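PDB 6GUP: fusarinine C esterase sidJ from Aspergillus fumigatus, which hydrolyses the ester bonds of the siderophore fusarinine C, giving three fusarinine molecules and releasing the bound iron, but leaves triacetylfusarinine C intact. Local coordinates for residues A171-R183 with L216-P228. Numbering follows the deposited sequence.
Sequences AIQWVLAEGLGDR and LAMTSLVYPAHTP
Leu-180 reaches from the loop that follows helix 168-178 to the backbone of Ser-220 and Leu-221. Its CB lies 3.9 Å from Leu-221 O, CG stays close to the same carbonyl, and CD2 comes nearest, 3.5 Å from that oxygen, while also approaching Ser-220 O and the Pro-224 ring. With CG anti to the backbone N (chi1 178°), the side chain is carried toward this backbone, and CD2 is the branch that makes the closest approach. Leu-221 O and Val-222 O are both buried here without a polar partner; apolar carbons crowd round them instead. Val-175 straddles the second carbonyl: CG1 sits 3.8 Å from Val-222 O, and CG2, on the branch beside its own backbone N, packs 3.9 Å from Pro-224 CG as the two side chains run past each other in opposite directions. One helical turn earlier, Ile-172 CG2 meets Val-222 CG2 at 3.6 Å, both methyls standing anti to their own backbone N, and Ile-172 CD1 touches the Tyr-223 ring obliquely. Phe-192 of helix 185-205 and Leu-237 of helix 231-238 add further cover to Ile-172. Arg-183, an exposed residue, bends at chi2 (-84°); Leu-221 CD2 lies over one guanidinium face, offset toward its rim, 3.5 Å from Arg-183 CZ. Gly-179, the first residue beyond helix 168-178, leaves helical geometry with a positive phi, and a type II' turn from Leu-180 to Arg-183, closed by backbone bonds in both directions, delivers both to Leu-221. The two helix segments are nearly perpendicular, at 89°, with axes 11.1 Å apart. No hydrogen bond links them; the join is apolar, within the largely helical insertion between strands 159-163 and 278-283, consistent with the cap, or lid, of an alpha/beta-hydrolase.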
loop_
_atom_site.group_PDB
_atom_site.type_symbol
_atom_site.label_atom_id
_atom_site.label_comp_id
_atom_site.label_asym_id
_atom_site.label_seq_id
_atom_site.Cartn_x
_atom_site.Cartn_y
_atom_site.Cartn_z
ATOM N N ALA A 171 12.184 -3.187 -21.986
ATOM C CA ALA A 171 12.019 -4.476 -21.304
ATOM C C ALA A 171 10.964 -5.355 -21.979
ATOM O O ALA A 171 11.150 -6.568 -22.090
ATOM C CB ALA A 171 11.678 -4.273 -19.835
ATOM N N ILE A 172 9.870 -4.741 -22.430
ATOM C CA ILE A 172 8.817 -5.458 -23.160
ATOM C C ILE A 172 9.314 -5.922 -24.538
ATOM O O ILE A 172 9.021 -7.044 -24.950
ATOM C CB ILE A 172 7.521 -4.614 -23.273
ATOM C CG1 ILE A 172 6.896 -4.444 -21.880
ATOM C CG2 ILE A 172 6.512 -5.278 -24.205
ATOM C CD1 ILE A 172 5.799 -3.404 -21.794
ATOM N N GLN A 173 10.065 -5.063 -25.233
ATOM C CA GLN A 173 10.731 -5.434 -26.498
ATOM C C GLN A 173 11.622 -6.675 -26.346
ATOM O O GLN A 173 11.663 -7.532 -27.231
ATOM C CB GLN A 173 11.576 -4.269 -27.031
ATOM C CG GLN A 173 10.772 -3.098 -27.581
ATOM C CD GLN A 173 11.633 -1.895 -27.936
ATOM O OE1 GLN A 173 12.863 -1.973 -27.959
ATOM N NE2 GLN A 173 10.984 -0.771 -28.217
ATOM N N TRP A 174 12.324 -6.750 -25.217
ATOM C CA TRP A 174 13.198 -7.878 -24.884
ATOM C C TRP A 174 12.409 -9.138 -24.510
ATOM O O TRP A 174 12.831 -10.251 -24.834
ATOM C CB TRP A 174 14.129 -7.461 -23.744
ATOM C CG TRP A 174 15.232 -8.413 -23.386
ATOM C CD1 TRP A 174 15.547 -8.835 -22.134
ATOM C CD2 TRP A 174 16.179 -9.035 -24.269
ATOM N NE1 TRP A 174 16.626 -9.683 -22.169
ATOM C CE2 TRP A 174 17.038 -9.823 -23.467
ATOM C CE3 TRP A 174 16.394 -8.997 -25.655
ATOM C CZ2 TRP A 174 18.089 -10.577 -24.007
ATOM C CZ3 TRP A 174 17.438 -9.751 -26.193
ATOM C CH2 TRP A 174 18.273 -10.529 -25.367
ATOM N N VAL A 175 11.277 -8.956 -23.827
ATOM C CA VAL A 175 10.334 -10.051 -23.547
ATOM C C VAL A 175 9.733 -10.614 -24.843
ATOM O O VAL A 175 9.611 -11.832 -24.987
ATOM C CB VAL A 175 9.217 -9.606 -22.562
ATOM C CG1 VAL A 175 8.036 -10.576 -22.543
ATOM C CG2 VAL A 175 9.787 -9.467 -21.157
ATOM N N LEU A 176 9.358 -9.735 -25.771
ATOM C CA LEU A 176 8.852 -10.157 -27.085
ATOM C C LEU A 176 9.924 -10.832 -27.951
ATOM O O LEU A 176 9.601 -11.682 -28.778
ATOM C CB LEU A 176 8.245 -8.971 -27.843
ATOM C CG LEU A 176 6.983 -8.348 -27.238
ATOM C CD1 LEU A 176 6.702 -6.994 -27.872
ATOM C CD2 LEU A 176 5.781 -9.271 -27.390
ATOM N N ALA A 177 11.186 -10.443 -27.766
ATOM C CA ALA A 177 12.312 -11.068 -28.467
ATOM C C ALA A 177 12.677 -12.443 -27.897
ATOM O O ALA A 177 12.810 -13.408 -28.652
ATOM C CB ALA A 177 13.528 -10.150 -28.435
ATOM N N GLU A 178 12.832 -12.520 -26.573
ATOM C CA GLU A 178 13.387 -13.708 -25.893
ATOM C C GLU A 178 12.411 -14.560 -25.071
ATOM O O GLU A 178 12.712 -15.720 -24.782
ATOM C CB GLU A 178 14.529 -13.276 -24.970
ATOM C CG GLU A 178 15.770 -12.777 -25.692
ATOM C CD GLU A 178 16.464 -13.842 -26.524
ATOM O OE1 GLU A 178 16.514 -15.014 -26.093
ATOM O OE2 GLU A 178 16.970 -13.502 -27.614
ATOM N N GLY A 179 11.263 -13.996 -24.696
ATOM C CA GLY A 179 10.313 -14.656 -23.794
ATOM C C GLY A 179 10.429 -14.158 -22.363
ATOM O O GLY A 179 11.202 -13.242 -22.073
ATOM N N LEU A 180 9.650 -14.769 -21.471
ATOM C CA LEU A 180 9.631 -14.410 -20.049
ATOM C C LEU A 180 9.175 -15.600 -19.200
ATOM O O LEU A 180 8.032 -16.047 -19.320
ATOM C CB LEU A 180 8.704 -13.208 -19.818
ATOM C CG LEU A 180 8.493 -12.698 -18.385
ATOM C CD1 LEU A 180 9.807 -12.309 -17.722
ATOM C CD2 LEU A 180 7.533 -11.517 -18.383
ATOM N N GLY A 181 10.070 -16.100 -18.348
ATOM C CA GLY A 181 9.783 -17.255 -17.495
ATOM C C GLY A 181 9.712 -18.541 -18.301
ATOM O O GLY A 181 10.633 -18.854 -19.057
ATOM N N ASP A 182 8.613 -19.278 -18.144
ATOM C CA ASP A 182 8.340 -20.471 -18.957
ATOM C C ASP A 182 7.927 -20.132 -20.396
ATOM O O ASP A 182 8.074 -20.964 -21.294
ATOM C CB ASP A 182 7.233 -21.318 -18.316
ATOM C CG ASP A 182 7.657 -21.940 -17.002
ATOM O OD1 ASP A 182 8.636 -22.717 -16.997
ATOM O OD2 ASP A 182 7.001 -21.665 -15.975
ATOM N N ARG A 183 7.426 -18.915 -20.608
ATOM C CA ARG A 183 6.742 -18.544 -21.847
ATOM C C ARG A 183 7.739 -18.089 -22.915
ATOM O O ARG A 183 8.579 -17.225 -22.655
ATOM C CB ARG A 183 5.743 -17.414 -21.578
ATOM C CG ARG A 183 4.772 -17.650 -20.427
ATOM C CD ARG A 183 3.550 -18.448 -20.834
ATOM N NE ARG A 183 2.642 -18.587 -19.695
ATOM C CZ ARG A 183 1.319 -18.756 -19.762
ATOM N NH1 ARG A 183 0.675 -18.814 -20.930
ATOM N NH2 ARG A 183 0.626 -18.861 -18.630
ATOM N N LEU A 216 -5.188 -9.326 -15.781
ATOM C CA LEU A 216 -3.905 -9.623 -15.139
ATOM C C LEU A 216 -3.290 -10.901 -15.723
ATOM O O LEU A 216 -2.073 -10.977 -15.904
ATOM C CB LEU A 216 -4.083 -9.733 -13.613
ATOM C CG LEU A 216 -2.900 -9.530 -12.654
ATOM C CD1 LEU A 216 -1.889 -10.660 -12.740
ATOM C CD2 LEU A 216 -2.218 -8.179 -12.834
ATOM N N ALA A 217 -4.137 -11.886 -16.031
ATOM C CA ALA A 217 -3.712 -13.119 -16.709
ATOM C C ALA A 217 -2.881 -12.837 -17.963
ATOM O O ALA A 217 -1.852 -13.472 -18.181
ATOM C CB ALA A 217 -4.921 -13.969 -17.074
ATOM N N MET A 218 -3.338 -11.876 -18.766
ATOM C CA MET A 218 -2.677 -11.500 -20.021
ATOM C C MET A 218 -1.462 -10.584 -19.831
ATOM O O MET A 218 -0.400 -10.854 -20.391
ATOM C CB MET A 218 -3.687 -10.835 -20.964
ATOM C CG MET A 218 -4.804 -11.767 -21.408
ATOM S SD MET A 218 -6.045 -10.966 -22.443
ATOM C CE MET A 218 -5.195 -10.881 -24.014
ATOM N N THR A 219 -1.620 -9.507 -19.058
ATOM C CA THR A 219 -0.561 -8.490 -18.907
ATOM C C THR A 219 0.713 -9.012 -18.238
ATOM O O THR A 219 1.817 -8.617 -18.616
ATOM C CB THR A 219 -1.040 -7.252 -18.115
ATOM O OG1 THR A 219 -1.560 -7.657 -16.843
ATOM C CG2 THR A 219 -2.107 -6.485 -18.889
ATOM N N SER A 220 0.556 -9.893 -17.251
ATOM C CA SER A 220 1.700 -10.479 -16.534
ATOM C C SER A 220 2.588 -11.399 -17.379
ATOM O O SER A 220 3.743 -11.635 -17.019
ATOM C CB SER A 220 1.228 -11.220 -15.283
ATOM O OG SER A 220 0.851 -10.282 -14.297
ATOM N N LEU A 221 2.051 -11.917 -18.485
ATOM C CA LEU A 221 2.850 -12.681 -19.449
ATOM C C LEU A 221 3.866 -11.812 -20.179
ATOM O O LEU A 221 4.937 -12.297 -20.552
ATOM C CB LEU A 221 1.955 -13.361 -20.489
ATOM C CG LEU A 221 0.900 -14.345 -19.982
ATOM C CD1 LEU A 221 0.266 -15.068 -21.158
ATOM C CD2 LEU A 221 1.477 -15.339 -18.984
ATOM N N VAL A 222 3.516 -10.546 -20.399
ATOM C CA VAL A 222 4.386 -9.601 -21.103
ATOM C C VAL A 222 5.057 -8.566 -20.198
ATOM O O VAL A 222 6.058 -7.973 -20.604
ATOM C CB VAL A 222 3.637 -8.897 -22.269
ATOM C CG1 VAL A 222 2.547 -7.944 -21.776
ATOM C CG2 VAL A 222 4.622 -8.171 -23.178
ATOM N N TYR A 223 4.529 -8.349 -18.989
ATOM C CA TYR A 223 5.040 -7.299 -18.114
ATOM C C TYR A 223 5.832 -7.861 -16.917
ATOM O O TYR A 223 5.237 -8.418 -15.991
ATOM C CB TYR A 223 3.899 -6.381 -17.659
ATOM C CG TYR A 223 4.346 -5.031 -17.121
ATOM C CD1 TYR A 223 5.432 -4.335 -17.681
ATOM C CD2 TYR A 223 3.664 -4.427 -16.070
ATOM C CE1 TYR A 223 5.829 -3.103 -17.189
ATOM C CE2 TYR A 223 4.056 -3.188 -15.582
ATOM C CZ TYR A 223 5.137 -2.534 -16.139
ATOM O OH TYR A 223 5.520 -1.308 -15.649
ATOM N N PRO A 224 7.182 -7.729 -16.947
ATOM C CA PRO A 224 8.101 -8.167 -15.881
ATOM C C PRO A 224 7.773 -7.653 -14.481
ATOM O O PRO A 224 7.948 -8.387 -13.506
ATOM C CB PRO A 224 9.448 -7.590 -16.324
ATOM C CG PRO A 224 9.361 -7.526 -17.799
ATOM C CD PRO A 224 7.931 -7.222 -18.116
ATOM N N ALA A 225 7.324 -6.401 -14.389
ATOM C CA ALA A 225 6.904 -5.812 -13.113
ATOM C C ALA A 225 5.726 -6.558 -12.473
ATOM O O ALA A 225 5.615 -6.588 -11.246
ATOM C CB ALA A 225 6.560 -4.342 -13.294
ATOM N N HIS A 226 4.860 -7.145 -13.306
ATOM C CA HIS A 226 3.749 -7.998 -12.855
ATOM C C HIS A 226 2.749 -7.221 -11.982
ATOM O O HIS A 226 2.219 -7.742 -10.995
ATOM C CB HIS A 226 4.294 -9.238 -12.124
ATOM C CG HIS A 226 3.343 -10.395 -12.079
ATOM N ND1 HIS A 226 2.056 -10.289 -11.597
ATOM C CD2 HIS A 226 3.506 -11.694 -12.428
ATOM C CE1 HIS A 226 1.463 -11.467 -11.663
ATOM N NE2 HIS A 226 2.320 -12.337 -12.166
ATOM N N THR A 227 2.501 -5.970 -12.364
ATOM C CA THR A 227 1.541 -5.100 -11.678
ATOM C C THR A 227 0.347 -4.916 -12.623
ATOM O O THR A 227 0.519 -5.006 -13.844
ATOM C CB THR A 227 2.187 -3.749 -11.252
ATOM O OG1 THR A 227 1.231 -2.925 -10.580
ATOM C CG2 THR A 227 2.748 -2.975 -12.429
ATOM N N PRO A 228 -0.870 -4.684 -12.076
ATOM C CA PRO A 228 -2.037 -4.471 -12.945
ATOM C C PRO A 228 -1.880 -3.264 -13.869
ATOM O O PRO A 228 -1.154 -2.325 -13.534
ATOM C CB PRO A 228 -3.182 -4.238 -11.946
ATOM C CG PRO A 228 -2.507 -3.838 -10.679
ATOM C CD PRO A 228 -1.273 -4.682 -10.659
#